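Local coordinates for protein putative prolyl-tRNA synthetase (PDB 5XIL) that probably joins L-proline to its cognate tRNA at the expense of ATP, as a class II aminoacyl-tRNA synthetase with anticodon-binding and zinc-binding C-terminal domains, at residues 201-206 against 473-478; 221-226 against 469-474; 342-347 against 353-358. One frame throughout, in Å; residues are numbered along the deposited sequence.

Contact 1 of 3, residues 201-206 against 473-478; sequences EKEKFA and GAKTLC
Glu203 and Lys475 meet because each chain turns partway along its length: Glu203 sets CG beside its backbone N (chi1 -66°) and bends again at chi2, about CB-CG, while Lys475 leaves its strand in the +60° rotamer and runs out nearly straight until a bend at chi3. The two side chains cross at about a right angle. Lys475 NZ then gives Glu203 OE1 a salt-bridged hydrogen bond of 3.2 Å, arriving on the syn side but 34° out of the carboxylate plane. Short of the charges, Glu203 CG lies against Thr476 OG1 at 3.5 Å, and that hydroxyl is itself held by Glu444 of helix 441-455 and by Thr200.

Two waters fill in between carboxylate and strand. One donates to Glu203 OE2 at 2.8 Å and accepts from Thr476 N at 2.9 Å; the other lies 2.6 Å from Thr476 O and 3.3 Å from Glu203 OE1. Glutamate suits a loop position that must reach across to a strand, and lysine, next to Thr476 on the strand, is long enough to carry its ammonium out to the carboxylate.

The contact thus ties the loop between strands 195-198 and 210-218 of the catalytic core to strand 475-480 of the C-terminal domain. Its chemistry is polar and partly hydrated, and the nearby ammonium would be expected to favour the ionised form of Glu203.

Contact 2 of 3, residues 221-226 against 469-474; sequences VGRGCQ and APSMGA
The guanidinium of Arg223 has Pro470 over one face and the backbone carbonyl of Ser471 at its edge. Pro470 CB stands 3.4 Å above the guanidinium plane, displaced toward the rim, and the proline side chain crosses the arginine at about a right angle. The methyl end of Met472 lies near the plane, with CE 3.8 Å from Arg223 NH2; the bend of its chain at chi2 brings that end back although its CB points away.

At the edge, Arg223 grips one oxygen end-on with both terminal nitrogens. Arg223 NH1 reaches Ser471 O at 2.9 Å and Arg223 NH2 reaches the same oxygen at 2.8 Å, and the acceptor lies in the guanidinium plane. Neither bond is straight, the N-H...O angles being 140° and 147°, as expected when two donors share one atom. The NH1 bond lies in the carbonyl plane, whereas NH2 is tilted 28° from it. The arginine chain, extended from CG to NE, spans the gap to Ser471, whose CA lies 10.1 Å from Arg223 CA. NH1 has a further acceptor in Ser511 O, so the same side chain also holds the C-terminal tail.

Proline offers a compact, rigid aliphatic surface, through CB and CG, for the arginine to lie against, and serine contributes here through its main chain. Gly222, with its positive phi, and Arg223 both face Ile218 in a G1 beta bulge, at the start of strand 223-234 in the antiparallel sheet of the class II synthetase core, where the zinc-binding C-terminal domain docks.

Contact 3 of 3, residues 342-347 against 353-358; sequences WRFNHW and PLRVEL
Phe344 and Arg355 form the tight part of this contact, ring and guanidinium lying flat on each other with planes 8° apart and centres 4.0 Å apart. Arg355 CZ comes within 3.5 Å of Phe344 CD2 in a cation-pi stack, while Arg355 CD adds a CH-pi contact over the same ring. The bend of the arginine at chi3 (72°) turns its head flat over the phenyl face. Farther along the ring, the carboxylate of Glu357 meets Phe344 obliquely, OE2 lying 3.7 Å from CE2.

The looser side is bridged by water: one molecule accepts from Arg355 NH1 at 2.8 Å and donates to Phe344 O at 3.0 Å; no direct hydrogen bond joins the two segments.

Phenylalanine suits the helix 340-350 here by offering a pi face, and arginine suits strand 354-358 by combining a flat cation with several N-H groups. Arg355 NE and NH2 both bond Glu357 OE2, each at 2.9 Å, with the acceptor in the guanidinium plane; Glu357 OE1 also pairs with Arg378. This side-on grip, with the water on NH1, restrains the rotation of the guanidinium, leaving its face to the ring, and the neighbouring arginines would be expected to keep Glu357 ionised.

Contacts 1 and 2 are neighbours, their centres 13 Å apart, and share Gly473 and Ala474; Leu477 CD1 packs on Gly224 CA at 4.0 Å between them. Both join the catalytic core to the C-terminal domain, yet differently: contact 1 pairs two charged side chains, with waters joining the carboxylate to the strand's backbone, whereas contact 2 has an arginine reaching a neutral main-chain oxygen in a loop that is exposed at Pro470 and Ser471. Contact 3 lies about 44 Å from contact 1, centre to centre, and joins neighbouring elements within the anticodon-binding domain. Its aromatic and cationic stacking lacks a direct hydrogen bond across. All three are partly buried, with a buried residue in each.

Contact 1 of 3, residues 201-206 against 473-478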
loop_
_atom_site.group_PDB
_atom_site.type_symbol
_atom_site.label_atom_id
_atom_site.label_comp_id
_atom_site.label_asym_id
_atom_site.label_seq_id
_atom_site.Cartn_x
_atom_site.Cartn_y
_atom_site.Cartn_z
ATOM N N GLU A 201 0.033 -34.609 2.653
ATOM C CA GLU A 201 0.243 -34.812 1.191
ATOM C C GLU A 201 -0.990 -34.558 0.371
ATOM O O GLU A 201 -0.945 -33.887 -0.674
ATOM C CB GLU A 201 0.762 -36.240 0.920
ATOM C CG GLU A 201 2.220 -36.427 1.208
ATOM C CD GLU A 201 3.134 -35.640 0.279
ATOM O OE1 GLU A 201 2.951 -35.612 -0.955
ATOM O OE2 GLU A 201 4.099 -35.073 0.804
ATOM N N LYS A 202 -2.136 -35.065 0.834
ATOM C CA LYS A 202 -3.397 -34.890 0.111
ATOM C C LYS A 202 -3.784 -33.386 0.014
ATOM O O LYS A 202 -4.299 -32.903 -0.959
ATOM C CB LYS A 202 -4.545 -35.656 0.864
ATOM C CG LYS A 202 -5.921 -35.519 0.199
ATOM C CD LYS A 202 -6.977 -36.360 0.915
ATOM C CE LYS A 202 -8.368 -36.322 0.257
ATOM N NZ LYS A 202 -9.495 -37.205 0.860
ATOM N N GLU A 203 -3.522 -32.635 1.054
ATOM C CA GLU A 203 -4.045 -31.259 1.105
ATOM C C GLU A 203 -3.069 -30.156 0.702
ATOM O O GLU A 203 -3.428 -28.996 0.664
ATOM C CB GLU A 203 -4.553 -30.962 2.540
ATOM C CG GLU A 203 -5.749 -31.815 2.908
ATOM C CD GLU A 203 -7.026 -31.435 2.197
ATOM O OE1 GLU A 203 -7.253 -30.249 1.903
ATOM O OE2 GLU A 203 -7.857 -32.334 2.060
ATOM N N LYS A 204 -1.847 -30.503 0.390
ATOM C CA LYS A 204 -0.890 -29.506 -0.043
ATOM C C LYS A 204 -1.178 -28.924 -1.411
ATOM O O LYS A 204 -1.981 -29.450 -2.193
ATOM C CB LYS A 204 0.500 -30.081 -0.038
ATOM C CG LYS A 204 0.766 -31.033 -1.178
ATOM C CD LYS A 204 2.136 -31.651 -0.996
ATOM C CE LYS A 204 2.692 -32.186 -2.315
ATOM N NZ LYS A 204 3.946 -32.986 -2.073
ATOM N N PHE A 205 -0.488 -27.858 -1.702
ATOM C CA PHE A 205 -0.517 -27.294 -3.051
ATOM C C PHE A 205 0.173 -28.276 -3.983
ATOM O O PHE A 205 1.351 -28.657 -3.773
ATOM C CB PHE A 205 0.203 -25.971 -3.075
ATOM C CG PHE A 205 0.377 -25.400 -4.468
ATOM C CD1 PHE A 205 -0.672 -25.433 -5.406
ATOM C CD2 PHE A 205 1.589 -24.923 -4.874
ATOM C CE1 PHE A 205 -0.499 -24.934 -6.709
ATOM C CE2 PHE A 205 1.754 -24.387 -6.146
ATOM C CZ PHE A 205 0.731 -24.419 -7.079
ATOM N N ALA A 206 -0.575 -28.669 -5.003
ATOM C CA ALA A 206 -0.237 -29.805 -5.884
ATOM C C ALA A 206 1.120 -29.596 -6.542
ATOM O O ALA A 206 1.922 -30.519 -6.560
ATOM C CB ALA A 206 -1.328 -29.988 -6.961
ATOM N N GLY A 473 -18.254 -34.283 5.589
ATOM C CA GLY A 473 -17.093 -35.109 5.865
ATOM C C GLY A 473 -16.005 -34.259 6.517
ATOM O O GLY A 473 -15.910 -33.102 6.173
ATOM N N ALA A 474 -15.176 -34.834 7.393
ATOM C CA ALA A 474 -14.051 -34.118 7.969
ATOM C C ALA A 474 -12.788 -34.327 7.122
ATOM O O ALA A 474 -12.390 -35.470 6.851
ATOM C CB ALA A 474 -13.775 -34.646 9.338
ATOM N N LYS A 475 -12.095 -33.242 6.793
ATOM C CA LYS A 475 -10.815 -33.378 6.144
ATOM C C LYS A 475 -9.725 -33.140 7.139
ATOM O O LYS A 475 -10.038 -32.728 8.306
ATOM C CB LYS A 475 -10.714 -32.377 4.986
ATOM C CG LYS A 475 -10.795 -30.916 5.370
ATOM C CD LYS A 475 -10.753 -30.215 4.016
ATOM C CE LYS A 475 -10.124 -28.892 4.029
ATOM N NZ LYS A 475 -9.878 -28.577 2.572
ATOM N N THR A 476 -8.465 -33.301 6.734
ATOM C CA THR A 476 -7.392 -32.851 7.571
ATOM C C THR A 476 -7.248 -31.329 7.298
ATOM O O THR A 476 -7.436 -30.826 6.174
ATOM C CB THR A 476 -6.061 -33.522 7.377
ATOM O OG1 THR A 476 -5.658 -33.379 6.030
ATOM C CG2 THR A 476 -6.121 -35.030 7.753
ATOM N N LEU A 477 -7.002 -30.651 8.383
ATOM C CA LEU A 477 -6.716 -29.224 8.409
ATOM C C LEU A 477 -5.180 -28.991 8.412
ATOM O O LEU A 477 -4.662 -28.371 7.492
ATOM C CB LEU A 477 -7.452 -28.537 9.555
ATOM C CG LEU A 477 -8.958 -28.784 9.610
ATOM C CD1 LEU A 477 -9.476 -28.079 10.857
ATOM C CD2 LEU A 477 -9.692 -28.236 8.402
ATOM N N CYS A 478 -4.451 -29.575 9.354
ATOM C CA CYS A 478 -3.001 -29.545 9.332
ATOM C C CYS A 478 -2.511 -30.534 10.338
ATOM O O CYS A 478 -3.263 -30.947 11.256
ATOM C CB CYS A 478 -2.388 -28.175 9.658
ATOM S SG CYS A 478 -2.624 -27.660 11.348
HETATM O O HOH W 1 -6.627 -28.763 4.729
HETATM O O HOH W 2 -8.044 -34.312 4.030
#

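Contact 2 of 3, residues 221-226 against 469-474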
loop_
_atom_site.group_PDB
_atom_site.type_symbol
_atom_site.label_atom_id
_atom_site.label_comp_id
_atom_site.label_asym_id
_atom_site.label_seq_id
_atom_site.Cartn_x
_atom_site.Cartn_y
_atom_site.Cartn_z
ATOM N N VAL A 221 -20.218 -22.397 13.631
ATOM C CA VAL A 221 -20.596 -23.512 12.746
ATOM C C VAL A 221 -19.702 -24.754 12.918
ATOM O O VAL A 221 -19.970 -25.754 12.302
ATOM C CB VAL A 221 -20.694 -23.129 11.263
ATOM C CG1 VAL A 221 -21.906 -22.225 10.985
ATOM C CG2 VAL A 221 -19.417 -22.521 10.652
ATOM N N GLY A 222 -18.702 -24.680 13.772
ATOM C CA GLY A 222 -17.833 -25.758 14.070
ATOM C C GLY A 222 -16.987 -26.170 12.888
ATOM O O GLY A 222 -16.777 -27.370 12.669
ATOM N N ARG A 223 -16.474 -25.204 12.164
ATOM C CA ARG A 223 -15.672 -25.496 10.954
ATOM C C ARG A 223 -14.341 -24.858 10.984
ATOM O O ARG A 223 -14.125 -23.766 11.572
ATOM C CB ARG A 223 -16.402 -25.092 9.705
ATOM C CG ARG A 223 -17.760 -25.740 9.495
ATOM C CD ARG A 223 -18.413 -25.401 8.168
ATOM N NE ARG A 223 -19.532 -26.325 8.040
ATOM C CZ ARG A 223 -19.533 -27.462 7.325
ATOM N NH1 ARG A 223 -18.524 -27.776 6.485
ATOM N NH2 ARG A 223 -20.594 -28.255 7.414
ATOM N N GLY A 224 -13.373 -25.550 10.395
ATOM C CA GLY A 224 -12.015 -25.000 10.182
ATOM C C GLY A 224 -12.026 -24.085 8.945
ATOM O O GLY A 224 -12.873 -24.208 8.056
ATOM N N CYS A 225 -11.134 -23.110 8.944
ATOM C CA CYS A 225 -10.938 -22.247 7.849
ATOM C C CYS A 225 -9.454 -22.069 7.653
ATOM O O CYS A 225 -8.739 -21.656 8.567
ATOM C CB CYS A 225 -11.669 -20.905 8.090
ATOM S SG CYS A 225 -11.632 -19.796 6.668
ATOM N N GLN A 226 -8.947 -22.327 6.470
ATOM C CA GLN A 226 -7.526 -22.094 6.184
ATOM C C GLN A 226 -7.223 -20.590 6.135
ATOM O O GLN A 226 -7.794 -19.854 5.351
ATOM C CB GLN A 226 -7.188 -22.766 4.864
ATOM C CG GLN A 226 -5.852 -22.482 4.317
ATOM C CD GLN A 226 -5.649 -23.069 2.954
ATOM O OE1 GLN A 226 -5.623 -24.289 2.810
ATOM N NE2 GLN A 226 -5.598 -22.227 1.951
ATOM N N ALA A 469 -25.895 -26.521 0.848
ATOM C CA ALA A 469 -25.752 -27.606 1.836
ATOM C C ALA A 469 -24.265 -27.963 2.120
ATOM O O ALA A 469 -23.629 -28.630 1.329
ATOM C CB ALA A 469 -26.475 -28.823 1.314
ATOM N N PRO A 470 -23.689 -27.512 3.251
ATOM C CA PRO A 470 -22.216 -27.660 3.335
ATOM C C PRO A 470 -21.723 -29.110 3.448
ATOM O O PRO A 470 -22.490 -30.000 3.753
ATOM C CB PRO A 470 -21.861 -26.847 4.598
ATOM C CG PRO A 470 -23.096 -26.956 5.435
ATOM C CD PRO A 470 -24.219 -26.802 4.422
ATOM N N SER A 471 -20.440 -29.336 3.220
ATOM C CA SER A 471 -19.863 -30.649 3.366
ATOM C C SER A 471 -19.940 -31.095 4.825
ATOM O O SER A 471 -19.749 -30.280 5.728
ATOM C CB SER A 471 -18.394 -30.627 2.875
ATOM O OG SER A 471 -17.644 -29.677 3.604
ATOM N N MET A 472 -20.175 -32.367 5.040
ATOM C CA MET A 472 -20.182 -32.996 6.353
ATOM C C MET A 472 -19.034 -33.899 6.625
ATOM O O MET A 472 -18.773 -34.217 7.825
ATOM C CB MET A 472 -21.513 -33.731 6.629
ATOM C CG MET A 472 -22.721 -32.817 6.564
ATOM S SD MET A 472 -22.669 -31.459 7.761
ATOM C CE MET A 472 -23.748 -30.261 6.976
ATOM N N GLY A 473 -18.254 -34.283 5.589
ATOM C CA GLY A 473 -17.093 -35.109 5.865
ATOM C C GLY A 473 -16.005 -34.259 6.517
ATOM O O GLY A 473 -15.910 -33.102 6.173
ATOM N N ALA A 474 -15.176 -34.834 7.393
ATOM C CA ALA A 474 -14.051 -34.118 7.969
ATOM C C ALA A 474 -12.788 -34.327 7.122
ATOM O O ALA A 474 -12.390 -35.470 6.851
ATOM C CB ALA A 474 -13.775 -34.646 9.338
#

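Contact 3 of 3, residues 342-347 against 353-358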
loop_
_atom_site.group_PDB
_atom_site.type_symbol
_atom_site.label_atom_id
_atom_site.label_comp_id
_atom_site.label_asym_id
_atom_site.label_seq_id
_atom_site.Cartn_x
_atom_site.Cartn_y
_atom_site.Cartn_z
ATOM N N TRP A 342 -29.811 5.579 19.856
ATOM C CA TRP A 342 -29.679 5.207 18.467
ATOM C C TRP A 342 -28.205 5.253 18.032
ATOM O O TRP A 342 -27.706 4.359 17.302
ATOM C CB TRP A 342 -30.450 6.178 17.585
ATOM C CG TRP A 342 -30.530 5.791 16.150
ATOM C CD1 TRP A 342 -31.614 5.174 15.528
ATOM C CD2 TRP A 342 -29.530 5.991 15.112
ATOM N NE1 TRP A 342 -31.317 4.955 14.193
ATOM C CE2 TRP A 342 -30.065 5.452 13.906
ATOM C CE3 TRP A 342 -28.225 6.534 15.092
ATOM C CZ2 TRP A 342 -29.340 5.450 12.693
ATOM C CZ3 TRP A 342 -27.515 6.542 13.892
ATOM C CH2 TRP A 342 -28.079 5.992 12.701
ATOM N N ARG A 343 -27.532 6.337 18.401
ATOM C CA ARG A 343 -26.101 6.455 18.094
ATOM C C ARG A 343 -25.320 5.329 18.809
ATOM O O ARG A 343 -24.416 4.747 18.208
ATOM C CB ARG A 343 -25.583 7.842 18.449
ATOM C CG ARG A 343 -26.048 8.922 17.491
ATOM C CD ARG A 343 -25.653 10.284 17.996
ATOM N NE ARG A 343 -26.712 10.842 18.812
ATOM C CZ ARG A 343 -26.650 12.019 19.443
ATOM N NH1 ARG A 343 -25.542 12.763 19.434
ATOM N NH2 ARG A 343 -27.735 12.446 20.078
ATOM N N PHE A 344 -25.658 4.984 20.065
ATOM C CA PHE A 344 -24.928 3.965 20.752
ATOM C C PHE A 344 -25.061 2.675 19.905
ATOM O O PHE A 344 -24.109 1.878 19.761
ATOM C CB PHE A 344 -25.537 3.615 22.131
ATOM C CG PHE A 344 -25.293 4.617 23.248
ATOM C CD1 PHE A 344 -24.844 5.923 23.020
ATOM C CD2 PHE A 344 -25.598 4.238 24.554
ATOM C CE1 PHE A 344 -24.720 6.841 24.047
ATOM C CE2 PHE A 344 -25.437 5.164 25.583
ATOM C CZ PHE A 344 -24.994 6.436 25.326
ATOM N N ASN A 345 -26.272 2.419 19.432
ATOM C CA ASN A 345 -26.539 1.162 18.691
ATOM C C ASN A 345 -25.729 1.066 17.382
ATOM O O ASN A 345 -25.127 -0.005 17.075
ATOM C CB ASN A 345 -28.028 1.004 18.349
ATOM C CG ASN A 345 -28.278 -0.214 17.443
ATOM O OD1 ASN A 345 -28.263 -1.393 17.898
ATOM N ND2 ASN A 345 -28.444 0.044 16.183
ATOM N N HIS A 346 -25.741 2.155 16.622
ATOM C CA HIS A 346 -25.049 2.279 15.385
ATOM C C HIS A 346 -23.570 1.908 15.520
ATOM O O HIS A 346 -23.028 1.136 14.749
ATOM C CB HIS A 346 -25.181 3.710 14.860
ATOM C CG HIS A 346 -24.340 4.009 13.654
ATOM N ND1 HIS A 346 -24.692 3.632 12.371
ATOM C CD2 HIS A 346 -23.176 4.702 13.532
ATOM C CE1 HIS A 346 -23.773 4.042 11.533
ATOM N NE2 HIS A 346 -22.852 4.702 12.207
ATOM N N TRP A 347 -22.889 2.515 16.486
ATOM C CA TRP A 347 -21.464 2.211 16.752
ATOM C C TRP A 347 -21.238 0.861 17.421
ATOM O O TRP A 347 -20.165 0.264 17.245
ATOM C CB TRP A 347 -20.835 3.348 17.578
ATOM C CG TRP A 347 -20.821 4.662 16.745
ATOM C CD1 TRP A 347 -21.660 5.763 16.879
ATOM C CD2 TRP A 347 -20.015 4.928 15.582
ATOM N NE1 TRP A 347 -21.386 6.665 15.917
ATOM C CE2 TRP A 347 -20.383 6.200 15.105
ATOM C CE3 TRP A 347 -18.985 4.247 14.946
ATOM C CZ2 TRP A 347 -19.781 6.789 13.993
ATOM C CZ3 TRP A 347 -18.353 4.856 13.826
ATOM C CH2 TRP A 347 -18.760 6.098 13.371
ATOM N N PRO A 353 -14.332 -0.216 19.355
ATOM C CA PRO A 353 -13.871 -0.809 20.601
ATOM C C PRO A 353 -14.355 -0.099 21.917
ATOM O O PRO A 353 -14.675 -0.782 22.904
ATOM C CB PRO A 353 -12.375 -0.696 20.458
ATOM C CG PRO A 353 -12.086 -0.897 19.024
ATOM C CD PRO A 353 -13.265 -0.265 18.342
ATOM N N LEU A 354 -14.360 1.238 21.910
ATOM C CA LEU A 354 -14.687 1.999 23.135
ATOM C C LEU A 354 -15.662 3.075 22.799
ATOM O O LEU A 354 -15.559 3.751 21.734
ATOM C CB LEU A 354 -13.444 2.635 23.720
ATOM C CG LEU A 354 -12.330 1.755 24.262
ATOM C CD1 LEU A 354 -11.128 2.536 24.700
ATOM C CD2 LEU A 354 -12.872 0.826 25.323
ATOM N N ARG A 355 -16.651 3.266 23.660
ATOM C CA ARG A 355 -17.539 4.353 23.528
ATOM C C ARG A 355 -17.411 5.249 24.799
ATOM O O ARG A 355 -17.422 4.724 25.894
ATOM C CB ARG A 355 -18.956 3.896 23.454
ATOM C CG ARG A 355 -19.953 5.066 23.591
ATOM C CD ARG A 355 -21.395 4.624 23.486
ATOM N NE ARG A 355 -21.904 3.876 24.628
ATOM C CZ ARG A 355 -22.455 2.672 24.551
ATOM N NH1 ARG A 355 -22.477 1.991 23.396
ATOM N NH2 ARG A 355 -22.934 2.099 25.657
ATOM N N VAL A 356 -17.266 6.544 24.586
ATOM C CA VAL A 356 -17.195 7.549 25.661
ATOM C C VAL A 356 -18.518 8.281 25.612
ATOM O O VAL A 356 -18.872 8.821 24.593
ATOM C CB VAL A 356 -16.035 8.567 25.498
ATOM C CG1 VAL A 356 -16.222 9.708 26.537
ATOM C CG2 VAL A 356 -14.687 7.964 25.658
ATOM N N GLU A 357 -19.239 8.255 26.719
ATOM C CA GLU A 357 -20.498 8.928 26.881
ATOM C C GLU A 357 -20.192 10.157 27.748
ATOM O O GLU A 357 -19.687 9.993 28.862
ATOM C CB GLU A 357 -21.477 7.991 27.598
ATOM C CG GLU A 357 -21.586 6.602 26.990
ATOM C CD GLU A 357 -22.353 5.567 27.814
ATOM O OE1 GLU A 357 -22.992 5.954 28.836
ATOM O OE2 GLU A 357 -22.338 4.359 27.445
ATOM N N LEU A 358 -20.355 11.346 27.181
ATOM C CA LEU A 358 -19.877 12.584 27.798
ATOM C C LEU A 358 -21.141 13.420 28.089
ATOM O O LEU A 358 -21.855 13.918 27.186
ATOM C CB LEU A 358 -18.906 13.303 26.901
ATOM C CG LEU A 358 -17.882 14.231 27.517
ATOM C CD1 LEU A 358 -17.000 14.883 26.487
ATOM C CD2 LEU A 358 -18.517 15.352 28.277
HETATM O O HOH W 3 -21.380 2.414 20.885
#